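Local structure of agmatinase (Burkholderia thailandensis, 4DZ4) at residues 159-164 and 242-247; 140-145 and 285-290; 196-201 and 213-218; 270-275 and 306-311; 182-187 and 208-213. The protein probably hydrolyses agmatine to putrescine and urea at a pair of manganese ions, as a member of the agmatinase branch of the arginase family. All coordinates share one frame; numbering follows the deposited sequence.

In the fold
All five contacts lie in or against one parallel beta sheet. Interaction 1 joins two neighbouring strands whose C-terminal ends carry the two manganese ions. Interaction 2 borders it, with centres about 9 Å apart. Thr244 OG1 lies 2.6 Å from Asp287 OD1, a probable hydrogen bond. Interaction 3 continues the sheet to strand 213-216, one of its two outermost strands in this chain; His161 O and Val200 N, 2.8 Å apart, probably bond between the two contacts. Interaction 4 packs two helices on the face that carries Phe162 and Phe245. Interaction 5 lies on the other side, where Phe183 reaches His161. Interactions 4 and 5 are about 24 Å apart between centres and do not touch.

Interaction 1: residues 159-164 and 242-247; sequences LIHFDA and YLTFDI. With MN (manganese (II) ion), chain Q; MN (manganese (II) ion), chain P.
Asp163, just after its strand, and Asp246, the last residue of its own, share two manganese ions at the C-terminal ends of neighbouring parallel strands, the binuclear centre of the arginase fold. Asp163 OD1 binds one manganese at 2.1 Å and OD2 the other at 2.2 Å. Asp246 bridges unevenly through OD2, 2.2 Å from the first manganese and a long 2.6 Å from the second. The carboxylate planes stand 73° apart, and a water spans the metals. His165 and Asp248 also bind the first manganese, His139 and Asp167 the second. His161 NE2 donates to Asp163 OD2 at 2.8 Å on the anti side, tilted 24° out of the carboxylate plane. Thr244 CG2 meets the His161 ring obliquely, 3.8 Å from CD2; its OG1 bonds to His139 and Asp287. Four backbone bonds link the strands; the last, Asp246 N to Phe162 O, lies next to the metals. On the other face, the Phe162 and Phe245 rings are nearly parallel but slid apart, with Phe162 CB 3.8 Å from the Phe245 centroid.

Interaction 2: residues 140-145 and 285-290; sequences YITYPL and GADVVE
Thr142 meets Asp287 with its whole side chain. Its CB lies 3.5 Å from Asp287 OD2. From there the chain forks, and both branches reach the same oxygen. OG1 sits anti to the carbonyl carbon of Thr142 (chi1 -55°) and donates a hydrogen bond to Asp287 OD2 over 2.8 Å. The hydroxyl comes from above the carboxylate, 36° out of its plane. CG2 points anti to the backbone N and packs 3.4 Å from Asp287 OD2. This methyl also leans on Phe183 of helix 182-188. The contact sets the first turn of helix 142-153 against strand 282-289, in the alpha/beta fold of the arginase family. Asp287 is buried, and its OD2 has a further partner on the adjoining strand, Tyr242 OH. OD2 is thus gripped by two hydroxyls, which should stabilise a buried carboxylate. The other oxygen faces Thr244, a neighbour of the metal ligand His139, which places Asp287 in an outer shell of the metal site. One helical turn on from Ile141, Leu145 CD1 approaches Asp287 OD2 at 3.8 Å. Toward the metal end, Ile141 and Val289 slide past each other in opposite directions. Ile141 CD1 touches Val289 CG1 at 3.9 Å, and Val289 also packs on Asp246 and His139.

Interaction 3: residues 196-201 and 213-218; sequences ASVQVG and NVLDAA
Asn213 starts its strand by gripping Ser197 with its side chain. Asn213 ND2 donates to Ser197 O at 2.9 Å, and this oxygen lies close to the plane of the amide. CG is anti to the carbonyl carbon of Asn213 (chi1 -58°), which brings the amide back beside its own N. That N also approaches Ser197 O, in a weak bond. ND2 has a second acceptor in Lys195 O. Further along, the backbone bonds are regular. Gln199 N donates to Asn213 O, Leu215 N to Gln199 O at 2.8 Å, and Gly201 N to Leu215 O at 2.9 Å. The amide of Gln199 turns to the metal side of the sheet, where NE2 donates to His161 ND1. Its OE1 lies 3.8 Å from Val214 CG2. On the opposite face Val198 CG2 touches Leu215 CG at 4.0 Å. Ser197 OG is taken up by Asp193 O and Leu159 N. Asp216 is the N-cap of helix 217-223: OD1 accepts from Trp219 N, while OD2 bonds to Tyr86 of a second subunit. Strand 213-216 is the outermost strand on this side of the parallel sheet in this chain, and it leads directly into a helix, as in alpha/beta folds.

Interaction 4: residues 270-275 and 306-311; sequences QALAIV and AHVACD
Leu272 sets its forked end against three residues of helix 306-311. Its CG is anti to the carbonyl carbon (chi1 -68°), and this carries the two methyls across to the other helix. Leu272 crosses His307 at about a right angle, and its CD2 lies 3.9 Å from His307 CB. The imidazole leads away; Leu272 CD1 still meets it obliquely, nearest ND1. Leu272 meets Val308 at a slant, CD2 against Val308 CG2 at 3.8 Å. It also stands nearly perpendicular to Asp311, whose OD2 comes to 3.5 Å from Leu272 CD2. One turn on, Val275 points at the partner helix and its CG1 packs on Asp311 CB at 4.1 Å. No hydrogen bond joins the two segments. The buried carboxylate of Asp311 is held by other residues: OD2 forms a salt bridge with Arg276, just past Val275, and OD1 bonds to Trp88. Its charge is probably balanced next to the apolar contact. Ala263 of a third subunit packs on both Leu272 and His307. Toward the sheet, Val308 rests on Phe245 and Val275 on Phe162. The helix segments run nearly parallel, 11° apart, with their axes 10.0 Å from each other. Such side-by-side helices, covering one face of a parallel sheet, are characteristic of the three-layer alpha/beta/alpha architecture of the arginase family.

Interaction 5: residues 182-187 and 208-213; sequences MFYKAV and DYLGIN
The Tyr184 ring meets Leu210 at a slant, CD1 of the tyrosine 4.0 Å from CD1 of the leucine, and the two side chains cross at about a right angle. The other ring, that of Phe183, has Met182 CE over the centre of one face, 3.5 Å above the plane. It leads away from the loop toward the metal site, where it forms T-shaped (edge-to-face) pairs with His161 and the metal ligand His139. Leu210 CD1 is the main point of contact. It lies 3.9 Å from Val187 CB and 4.0 Å from Tyr184 CA, on the surface of helix 182-188. The loop contains a type I' beta turn from Tyr209 to Ile212, just before strand 213-216. Leu210 has a positive phi of 65° at the second position of this turn. Asp208 OD1 accepts from Leu210 N at 3.0 Å, forming an Asx turn. The oxygen is approached from above the carboxylate plane. Further along, Ile212 CD1 touches Val187 CG2 at 4.2 Å.

Interaction 1: residues 159-164 and 242-247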
# COMPACT_ATOMS: atom_id res chain seq x y z
N LEU B 159 -29.47 -23.87 -4.20
CA LEU B 159 -28.33 -22.99 -3.96
C LEU B 159 -28.39 -21.78 -4.89
O LEU B 159 -28.61 -21.92 -6.10
CB LEU B 159 -27.01 -23.73 -4.16
CG LEU B 159 -25.76 -22.98 -3.67
CD1 LEU B 159 -25.71 -22.95 -2.14
CD2 LEU B 159 -24.51 -23.67 -4.22
N ILE B 160 -28.22 -20.61 -4.30
CA ILE B 160 -28.07 -19.37 -5.09
C ILE B 160 -26.63 -18.93 -4.84
O ILE B 160 -26.28 -18.52 -3.75
CB ILE B 160 -29.06 -18.26 -4.68
CG1 ILE B 160 -30.52 -18.73 -4.85
CG2 ILE B 160 -28.78 -17.01 -5.53
CD1 ILE B 160 -31.53 -17.75 -4.28
N HIS B 161 -25.81 -19.00 -5.88
CA HIS B 161 -24.34 -18.95 -5.72
C HIS B 161 -23.75 -17.86 -6.58
O HIS B 161 -23.84 -17.94 -7.81
CB HIS B 161 -23.84 -20.34 -6.07
CG HIS B 161 -22.33 -20.50 -6.14
ND1 HIS B 161 -21.76 -21.54 -6.81
CD2 HIS B 161 -21.29 -19.78 -5.57
CE1 HIS B 161 -20.42 -21.46 -6.69
NE2 HIS B 161 -20.13 -20.40 -5.95
N PHE B 162 -23.23 -16.81 -5.95
CA PHE B 162 -22.61 -15.70 -6.69
C PHE B 162 -21.09 -15.94 -6.65
O PHE B 162 -20.52 -16.07 -5.56
CB PHE B 162 -22.92 -14.37 -6.01
CG PHE B 162 -24.36 -13.94 -6.12
CD1 PHE B 162 -24.76 -13.01 -7.08
CD2 PHE B 162 -25.31 -14.45 -5.23
CE1 PHE B 162 -26.09 -12.60 -7.20
CE2 PHE B 162 -26.65 -14.02 -5.31
CZ PHE B 162 -27.03 -13.10 -6.29
N ASP B 163 -20.43 -15.98 -7.81
CA ASP B 163 -19.02 -16.40 -7.84
C ASP B 163 -18.49 -16.27 -9.24
O ASP B 163 -19.23 -16.49 -10.20
CB ASP B 163 -18.93 -17.89 -7.44
CG ASP B 163 -17.61 -18.28 -6.79
OD1 ASP B 163 -16.53 -17.90 -7.28
OD2 ASP B 163 -17.67 -19.07 -5.82
N ALA B 164 -17.21 -15.96 -9.36
CA ALA B 164 -16.52 -16.15 -10.64
C ALA B 164 -16.31 -17.64 -10.97
O ALA B 164 -16.05 -17.98 -12.12
CB ALA B 164 -15.15 -15.44 -10.62
N TYR B 242 -30.41 -21.49 -0.01
CA TYR B 242 -29.25 -20.97 0.73
C TYR B 242 -28.48 -20.09 -0.26
O TYR B 242 -28.21 -20.52 -1.37
CB TYR B 242 -28.37 -22.14 1.19
CG TYR B 242 -27.20 -21.73 2.08
CD1 TYR B 242 -26.00 -21.26 1.52
CD2 TYR B 242 -27.30 -21.80 3.46
CE1 TYR B 242 -24.93 -20.90 2.33
CE2 TYR B 242 -26.23 -21.46 4.29
CZ TYR B 242 -25.05 -21.00 3.71
OH TYR B 242 -23.98 -20.64 4.50
N LEU B 243 -28.12 -18.88 0.15
CA LEU B 243 -27.44 -17.95 -0.76
C LEU B 243 -25.99 -17.85 -0.33
O LEU B 243 -25.72 -17.52 0.83
CB LEU B 243 -28.10 -16.58 -0.69
CG LEU B 243 -27.65 -15.52 -1.69
CD1 LEU B 243 -28.78 -14.57 -2.07
CD2 LEU B 243 -26.45 -14.73 -1.13
N THR B 244 -25.06 -18.13 -1.24
CA THR B 244 -23.63 -18.08 -0.91
C THR B 244 -22.99 -17.06 -1.84
O THR B 244 -23.09 -17.18 -3.06
CB THR B 244 -22.97 -19.49 -0.95
OG1 THR B 244 -21.57 -19.37 -0.67
CG2 THR B 244 -23.17 -20.19 -2.32
N PHE B 245 -22.40 -16.04 -1.25
CA PHE B 245 -21.83 -14.95 -2.04
C PHE B 245 -20.32 -14.92 -1.90
O PHE B 245 -19.80 -14.50 -0.86
CB PHE B 245 -22.43 -13.59 -1.62
CG PHE B 245 -22.25 -12.52 -2.65
CD1 PHE B 245 -20.99 -11.99 -2.91
CD2 PHE B 245 -23.36 -12.05 -3.40
CE1 PHE B 245 -20.79 -11.02 -3.89
CE2 PHE B 245 -23.18 -11.05 -4.36
CZ PHE B 245 -21.89 -10.53 -4.61
N ASP B 246 -19.63 -15.34 -2.95
CA ASP B 246 -18.16 -15.25 -3.01
C ASP B 246 -17.86 -13.85 -3.56
O ASP B 246 -18.29 -13.53 -4.65
CB ASP B 246 -17.63 -16.39 -3.89
CG ASP B 246 -16.07 -16.38 -4.08
OD1 ASP B 246 -15.42 -15.34 -3.81
OD2 ASP B 246 -15.52 -17.41 -4.54
N ILE B 247 -17.19 -13.01 -2.77
CA ILE B 247 -16.90 -11.63 -3.17
C ILE B 247 -16.18 -11.52 -4.52
O ILE B 247 -16.30 -10.50 -5.21
CB ILE B 247 -16.17 -10.87 -2.03
CG1 ILE B 247 -16.47 -9.34 -2.10
CG2 ILE B 247 -14.66 -11.22 -2.03
CD1 ILE B 247 -17.93 -8.93 -1.97
MN MN Q . -14.59 -17.70 -6.47
MN MN P . -16.03 -19.93 -4.64
O HOH W 1 -14.52 -19.68 -5.85

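Interaction 2: residues 140-145 and 285-290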
# COMPACT_ATOMS: atom_id res chain seq x y z
N TYR B 140 -14.74 -23.07 1.06
CA TYR B 140 -14.94 -24.43 1.57
C TYR B 140 -15.98 -24.44 2.70
O TYR B 140 -16.73 -25.41 2.86
CB TYR B 140 -13.63 -25.05 2.06
CG TYR B 140 -13.88 -26.41 2.67
CD1 TYR B 140 -13.95 -27.54 1.86
CD2 TYR B 140 -14.08 -26.55 4.05
CE1 TYR B 140 -14.21 -28.79 2.42
CE2 TYR B 140 -14.35 -27.79 4.61
CZ TYR B 140 -14.40 -28.91 3.79
OH TYR B 140 -14.66 -30.16 4.33
N ILE B 141 -16.01 -23.36 3.50
CA ILE B 141 -16.91 -23.36 4.69
C ILE B 141 -18.37 -23.65 4.33
O ILE B 141 -19.13 -24.19 5.15
CB ILE B 141 -16.80 -22.06 5.53
CG1 ILE B 141 -17.47 -20.86 4.82
CG2 ILE B 141 -15.33 -21.80 5.92
CD1 ILE B 141 -17.57 -19.59 5.67
N THR B 142 -18.77 -23.30 3.11
CA THR B 142 -20.17 -23.47 2.73
C THR B 142 -20.63 -24.94 2.67
O THR B 142 -21.81 -25.25 2.91
CB THR B 142 -20.44 -22.75 1.41
OG1 THR B 142 -20.03 -21.38 1.54
CG2 THR B 142 -21.96 -22.80 1.06
N TYR B 143 -19.69 -25.84 2.41
CA TYR B 143 -20.01 -27.26 2.38
C TYR B 143 -20.47 -27.77 3.76
O TYR B 143 -21.58 -28.25 3.90
CB TYR B 143 -18.83 -28.06 1.78
CG TYR B 143 -18.99 -29.54 1.78
CD1 TYR B 143 -20.18 -30.16 1.32
CD2 TYR B 143 -17.94 -30.37 2.21
CE1 TYR B 143 -20.31 -31.55 1.33
CE2 TYR B 143 -18.07 -31.75 2.24
CZ TYR B 143 -19.26 -32.33 1.77
OH TYR B 143 -19.36 -33.70 1.77
N PRO B 144 -19.63 -27.62 4.82
CA PRO B 144 -20.19 -28.07 6.10
C PRO B 144 -21.41 -27.26 6.57
O PRO B 144 -22.29 -27.80 7.26
CB PRO B 144 -19.02 -27.90 7.10
CG PRO B 144 -17.97 -27.09 6.35
CD PRO B 144 -18.18 -27.43 4.90
N LEU B 145 -21.50 -25.99 6.15
CA LEU B 145 -22.68 -25.20 6.49
C LEU B 145 -23.91 -25.80 5.83
O LEU B 145 -24.96 -25.91 6.47
CB LEU B 145 -22.50 -23.73 6.07
CG LEU B 145 -21.47 -22.92 6.89
CD1 LEU B 145 -21.35 -21.50 6.33
CD2 LEU B 145 -21.81 -22.86 8.39
N GLY B 285 -30.74 -19.36 4.89
CA GLY B 285 -29.39 -19.15 5.41
C GLY B 285 -28.54 -18.52 4.32
O GLY B 285 -28.88 -18.61 3.14
N ALA B 286 -27.43 -17.91 4.70
CA ALA B 286 -26.56 -17.26 3.71
C ALA B 286 -25.14 -17.12 4.22
O ALA B 286 -24.91 -17.17 5.43
CB ALA B 286 -27.10 -15.89 3.32
N ASP B 287 -24.20 -16.89 3.30
CA ASP B 287 -22.85 -16.57 3.70
C ASP B 287 -22.21 -15.63 2.68
O ASP B 287 -22.70 -15.50 1.56
CB ASP B 287 -22.02 -17.85 4.00
CG ASP B 287 -21.84 -18.74 2.79
OD1 ASP B 287 -21.54 -18.24 1.68
OD2 ASP B 287 -21.95 -19.98 2.94
N VAL B 288 -21.16 -14.94 3.13
CA VAL B 288 -20.42 -14.02 2.29
C VAL B 288 -18.96 -14.37 2.54
O VAL B 288 -18.48 -14.23 3.67
CB VAL B 288 -20.71 -12.56 2.68
CG1 VAL B 288 -19.95 -11.61 1.75
CG2 VAL B 288 -22.23 -12.29 2.66
N VAL B 289 -18.28 -14.83 1.49
CA VAL B 289 -16.97 -15.48 1.67
C VAL B 289 -15.88 -14.86 0.79
O VAL B 289 -16.16 -14.07 -0.12
CB VAL B 289 -17.04 -16.98 1.32
CG1 VAL B 289 -18.02 -17.68 2.30
CG2 VAL B 289 -17.47 -17.21 -0.14
N GLU B 290 -14.64 -15.23 1.14
CA GLU B 290 -13.40 -15.03 0.35
C GLU B 290 -12.87 -13.59 0.44
O GLU B 290 -11.99 -13.22 -0.33
CB GLU B 290 -13.57 -15.48 -1.11
CG GLU B 290 -13.79 -17.00 -1.29
CD GLU B 290 -12.51 -17.86 -1.19
OE1 GLU B 290 -11.39 -17.35 -1.00
OE2 GLU B 290 -12.62 -19.08 -1.29

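Interaction 3: residues 196-201 and 213-218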
# COMPACT_ATOMS: atom_id res chain seq x y z
N ALA B 196 -32.65 -26.79 -9.65
CA ALA B 196 -33.27 -25.69 -8.89
C ALA B 196 -32.21 -24.83 -8.21
O ALA B 196 -32.50 -24.12 -7.24
CB ALA B 196 -34.29 -26.24 -7.87
N SER B 197 -31.00 -24.83 -8.77
CA SER B 197 -29.90 -24.03 -8.24
C SER B 197 -29.34 -23.17 -9.35
O SER B 197 -29.53 -23.46 -10.52
CB SER B 197 -28.78 -24.93 -7.70
OG SER B 197 -29.23 -25.58 -6.50
N VAL B 198 -28.62 -22.13 -8.98
CA VAL B 198 -28.16 -21.17 -9.98
C VAL B 198 -26.85 -20.53 -9.56
O VAL B 198 -26.65 -20.19 -8.37
CB VAL B 198 -29.26 -20.10 -10.28
CG1 VAL B 198 -29.65 -19.32 -9.01
CG2 VAL B 198 -28.82 -19.16 -11.41
N GLN B 199 -25.97 -20.34 -10.54
CA GLN B 199 -24.66 -19.76 -10.31
C GLN B 199 -24.57 -18.49 -11.14
O GLN B 199 -24.87 -18.51 -12.33
CB GLN B 199 -23.58 -20.78 -10.67
CG GLN B 199 -23.64 -22.02 -9.76
CD GLN B 199 -22.61 -23.08 -10.10
OE1 GLN B 199 -22.47 -23.50 -11.25
NE2 GLN B 199 -21.85 -23.50 -9.08
N VAL B 200 -24.19 -17.39 -10.50
CA VAL B 200 -24.32 -16.05 -11.08
C VAL B 200 -22.96 -15.33 -11.07
O VAL B 200 -22.31 -15.23 -10.02
CB VAL B 200 -25.31 -15.19 -10.26
CG1 VAL B 200 -25.48 -13.82 -10.93
CG2 VAL B 200 -26.68 -15.87 -10.15
N GLY B 201 -22.54 -14.84 -12.24
CA GLY B 201 -21.27 -14.13 -12.38
C GLY B 201 -20.11 -15.03 -12.83
O GLY B 201 -18.96 -14.58 -12.95
N ASN B 213 -27.86 -24.44 -13.22
CA ASN B 213 -28.10 -23.29 -14.11
C ASN B 213 -27.00 -22.24 -13.93
O ASN B 213 -26.68 -21.87 -12.81
CB ASN B 213 -29.44 -22.67 -13.82
CG ASN B 213 -30.56 -23.66 -13.98
OD1 ASN B 213 -30.90 -24.03 -15.10
ND2 ASN B 213 -31.11 -24.14 -12.87
N VAL B 214 -26.42 -21.78 -15.05
CA VAL B 214 -25.29 -20.81 -14.98
C VAL B 214 -25.70 -19.54 -15.72
O VAL B 214 -26.11 -19.60 -16.89
CB VAL B 214 -24.00 -21.39 -15.61
CG1 VAL B 214 -22.89 -20.34 -15.71
CG2 VAL B 214 -23.50 -22.60 -14.80
N LEU B 215 -25.60 -18.41 -15.03
CA LEU B 215 -25.80 -17.09 -15.62
C LEU B 215 -24.41 -16.45 -15.54
O LEU B 215 -24.03 -15.93 -14.49
CB LEU B 215 -26.86 -16.29 -14.85
CG LEU B 215 -28.23 -16.95 -14.64
CD1 LEU B 215 -29.18 -16.06 -13.84
CD2 LEU B 215 -28.83 -17.32 -16.01
N ASP B 216 -23.65 -16.53 -16.64
CA ASP B 216 -22.26 -16.11 -16.55
C ASP B 216 -22.14 -14.58 -16.48
O ASP B 216 -23.13 -13.86 -16.65
CB ASP B 216 -21.37 -16.79 -17.62
CG ASP B 216 -21.63 -16.35 -19.05
OD1 ASP B 216 -22.39 -15.38 -19.32
OD2 ASP B 216 -21.04 -17.00 -19.95
N ALA B 217 -20.95 -14.09 -16.12
CA ALA B 217 -20.75 -12.65 -16.05
C ALA B 217 -21.23 -11.93 -17.33
O ALA B 217 -21.94 -10.93 -17.24
CB ALA B 217 -19.28 -12.32 -15.76
N ALA B 218 -20.88 -12.45 -18.50
CA ALA B 218 -21.30 -11.82 -19.76
C ALA B 218 -22.83 -11.75 -19.86
O ALA B 218 -23.39 -10.76 -20.34
CB ALA B 218 -20.76 -12.56 -20.97

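Interaction 4: residues 270-275 and 306-311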
# COMPACT_ATOMS: atom_id res chain seq x y z
N GLN B 270 -24.52 -3.74 -9.59
CA GLN B 270 -25.26 -4.89 -10.16
C GLN B 270 -25.58 -5.94 -9.10
O GLN B 270 -26.71 -6.42 -9.00
CB GLN B 270 -24.49 -5.58 -11.30
CG GLN B 270 -24.31 -4.80 -12.59
CD GLN B 270 -23.31 -5.47 -13.53
OE1 GLN B 270 -22.16 -5.75 -13.17
NE2 GLN B 270 -23.76 -5.77 -14.75
N ALA B 271 -24.58 -6.34 -8.33
CA ALA B 271 -24.78 -7.38 -7.33
C ALA B 271 -25.84 -6.97 -6.30
O ALA B 271 -26.69 -7.78 -5.90
CB ALA B 271 -23.45 -7.74 -6.64
N LEU B 272 -25.74 -5.73 -5.82
CA LEU B 272 -26.65 -5.29 -4.76
C LEU B 272 -28.07 -5.16 -5.32
O LEU B 272 -29.05 -5.44 -4.61
CB LEU B 272 -26.15 -3.99 -4.13
CG LEU B 272 -24.84 -4.14 -3.33
CD1 LEU B 272 -24.39 -2.76 -2.88
CD2 LEU B 272 -24.99 -5.09 -2.13
N ALA B 273 -28.19 -4.73 -6.58
CA ALA B 273 -29.51 -4.59 -7.21
C ALA B 273 -30.18 -5.98 -7.25
O ALA B 273 -31.39 -6.10 -7.03
CB ALA B 273 -29.37 -4.03 -8.62
N ILE B 274 -29.39 -7.01 -7.55
CA ILE B 274 -29.90 -8.39 -7.57
C ILE B 274 -30.28 -8.85 -6.16
O ILE B 274 -31.42 -9.27 -5.93
CB ILE B 274 -28.89 -9.37 -8.22
CG1 ILE B 274 -28.66 -8.99 -9.69
CG2 ILE B 274 -29.40 -10.81 -8.14
CD1 ILE B 274 -27.38 -9.62 -10.26
N VAL B 275 -29.36 -8.75 -5.21
CA VAL B 275 -29.62 -9.22 -3.84
C VAL B 275 -30.82 -8.53 -3.21
O VAL B 275 -31.70 -9.19 -2.62
CB VAL B 275 -28.37 -9.11 -2.94
CG1 VAL B 275 -28.70 -9.46 -1.47
CG2 VAL B 275 -27.31 -10.09 -3.46
N ALA B 306 -19.79 -6.26 3.31
CA ALA B 306 -20.66 -5.78 4.40
C ALA B 306 -22.03 -5.31 3.86
O ALA B 306 -23.06 -5.60 4.48
CB ALA B 306 -19.99 -4.69 5.23
N HIS B 307 -22.03 -4.66 2.69
CA HIS B 307 -23.30 -4.22 2.06
C HIS B 307 -24.14 -5.43 1.72
O HIS B 307 -25.35 -5.42 1.93
CB HIS B 307 -23.03 -3.41 0.78
CG HIS B 307 -22.83 -1.93 1.02
ND1 HIS B 307 -23.84 -1.01 0.84
CD2 HIS B 307 -21.71 -1.21 1.42
CE1 HIS B 307 -23.36 0.23 1.09
NE2 HIS B 307 -22.05 0.11 1.43
N VAL B 308 -23.53 -6.47 1.13
CA VAL B 308 -24.27 -7.71 0.78
C VAL B 308 -24.92 -8.29 2.04
O VAL B 308 -26.12 -8.59 2.05
CB VAL B 308 -23.39 -8.74 0.04
CG1 VAL B 308 -24.12 -10.09 -0.14
CG2 VAL B 308 -22.95 -8.15 -1.31
N ALA B 309 -24.14 -8.36 3.11
CA ALA B 309 -24.61 -8.93 4.37
C ALA B 309 -25.75 -8.08 4.93
O ALA B 309 -26.74 -8.61 5.43
CB ALA B 309 -23.45 -9.02 5.38
N CYS B 310 -25.62 -6.76 4.78
CA CYS B 310 -26.64 -5.85 5.31
C CYS B 310 -27.95 -6.06 4.54
O CYS B 310 -29.03 -6.20 5.14
CB CYS B 310 -26.16 -4.39 5.20
SG CYS B 310 -27.44 -3.17 5.60
N ASP B 311 -27.85 -6.16 3.23
CA ASP B 311 -29.05 -6.41 2.43
C ASP B 311 -29.71 -7.76 2.72
O ASP B 311 -30.93 -7.84 2.71
CB ASP B 311 -28.76 -6.19 0.95
CG ASP B 311 -28.61 -4.70 0.61
OD1 ASP B 311 -29.29 -3.87 1.26
OD2 ASP B 311 -27.83 -4.35 -0.30

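Interaction 5: residues 182-187 and 208-213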
# COMPACT_ATOMS: atom_id res chain seq x y z
N MET B 182 -15.83 -28.21 -3.31
CA MET B 182 -16.82 -28.58 -2.27
C MET B 182 -18.28 -28.61 -2.76
O MET B 182 -19.12 -29.31 -2.16
CB MET B 182 -16.65 -27.75 -0.98
CG MET B 182 -17.21 -26.32 -1.01
SD MET B 182 -16.13 -25.32 -2.02
CE MET B 182 -17.28 -23.99 -2.41
N PHE B 183 -18.58 -27.91 -3.85
CA PHE B 183 -19.95 -28.04 -4.41
C PHE B 183 -20.13 -29.23 -5.33
O PHE B 183 -21.27 -29.66 -5.56
CB PHE B 183 -20.49 -26.74 -5.05
CG PHE B 183 -20.61 -25.57 -4.08
CD1 PHE B 183 -20.81 -25.78 -2.71
CD2 PHE B 183 -20.55 -24.26 -4.54
CE1 PHE B 183 -20.92 -24.71 -1.82
CE2 PHE B 183 -20.65 -23.19 -3.65
CZ PHE B 183 -20.83 -23.41 -2.29
N TYR B 184 -19.03 -29.76 -5.88
CA TYR B 184 -19.07 -31.09 -6.46
C TYR B 184 -19.51 -32.08 -5.38
O TYR B 184 -20.40 -32.90 -5.60
CB TYR B 184 -17.70 -31.47 -7.03
CG TYR B 184 -17.59 -32.88 -7.59
CD1 TYR B 184 -17.99 -33.19 -8.90
CD2 TYR B 184 -17.04 -33.92 -6.80
CE1 TYR B 184 -17.84 -34.48 -9.40
CE2 TYR B 184 -16.92 -35.21 -7.29
CZ TYR B 184 -17.32 -35.49 -8.58
OH TYR B 184 -17.15 -36.76 -9.06
N LYS B 185 -18.87 -32.00 -4.20
CA LYS B 185 -19.23 -32.92 -3.12
C LYS B 185 -20.67 -32.70 -2.67
O LYS B 185 -21.39 -33.66 -2.44
CB LYS B 185 -18.24 -32.75 -1.95
CG LYS B 185 -16.79 -33.02 -2.40
CD LYS B 185 -15.81 -32.76 -1.26
CE LYS B 185 -14.37 -32.86 -1.75
NZ LYS B 185 -13.46 -32.54 -0.60
N ALA B 186 -21.09 -31.44 -2.56
CA ALA B 186 -22.46 -31.09 -2.16
C ALA B 186 -23.49 -31.69 -3.14
O ALA B 186 -24.51 -32.23 -2.72
CB ALA B 186 -22.65 -29.58 -2.05
N VAL B 187 -23.21 -31.64 -4.44
CA VAL B 187 -24.10 -32.27 -5.43
C VAL B 187 -24.10 -33.80 -5.31
O VAL B 187 -25.16 -34.44 -5.29
CB VAL B 187 -23.78 -31.86 -6.88
CG1 VAL B 187 -24.55 -32.76 -7.86
CG2 VAL B 187 -24.14 -30.40 -7.08
N ASP B 208 -17.82 -29.98 -16.74
CA ASP B 208 -19.08 -30.56 -16.25
C ASP B 208 -19.64 -29.72 -15.09
O ASP B 208 -19.22 -29.88 -13.95
CB ASP B 208 -18.86 -32.03 -15.86
CG ASP B 208 -20.13 -32.75 -15.48
OD1 ASP B 208 -21.21 -32.13 -15.48
OD2 ASP B 208 -20.03 -33.95 -15.17
N TYR B 209 -20.59 -28.85 -15.40
CA TYR B 209 -21.18 -27.95 -14.41
C TYR B 209 -22.30 -28.67 -13.64
O TYR B 209 -23.02 -28.03 -12.84
CB TYR B 209 -21.75 -26.68 -15.09
CG TYR B 209 -20.71 -25.69 -15.58
CD1 TYR B 209 -20.04 -24.83 -14.70
CD2 TYR B 209 -20.39 -25.62 -16.94
CE1 TYR B 209 -19.09 -23.92 -15.16
CE2 TYR B 209 -19.46 -24.71 -17.42
CZ TYR B 209 -18.80 -23.86 -16.53
OH TYR B 209 -17.87 -22.97 -17.05
N LEU B 210 -22.44 -29.97 -13.89
CA LEU B 210 -23.35 -30.86 -13.11
C LEU B 210 -24.84 -30.50 -13.25
O LEU B 210 -25.66 -30.83 -12.39
CB LEU B 210 -22.94 -30.88 -11.62
CG LEU B 210 -21.48 -31.24 -11.26
CD1 LEU B 210 -21.26 -31.07 -9.75
CD2 LEU B 210 -21.09 -32.63 -11.74
N GLY B 211 -25.19 -29.83 -14.33
CA GLY B 211 -26.59 -29.48 -14.59
C GLY B 211 -27.09 -28.26 -13.81
O GLY B 211 -28.28 -27.97 -13.84
N ILE B 212 -26.22 -27.59 -13.07
CA ILE B 212 -26.59 -26.36 -12.35
C ILE B 212 -26.81 -25.24 -13.39
O ILE B 212 -26.04 -25.14 -14.35
CB ILE B 212 -25.52 -25.93 -11.31
CG1 ILE B 212 -25.27 -27.07 -10.29
CG2 ILE B 212 -25.98 -24.67 -10.56
CD1 ILE B 212 -24.14 -26.83 -9.30
N ASN B 213 -27.86 -24.44 -13.22
CA ASN B 213 -28.10 -23.29 -14.11
C ASN B 213 -27.00 -22.24 -13.93
O ASN B 213 -26.68 -21.87 -12.81
CB ASN B 213 -29.44 -22.67 -13.82
CG ASN B 213 -30.56 -23.66 -13.98
OD1 ASN B 213 -30.90 -24.03 -15.10
ND2 ASN B 213 -31.11 -24.14 -12.87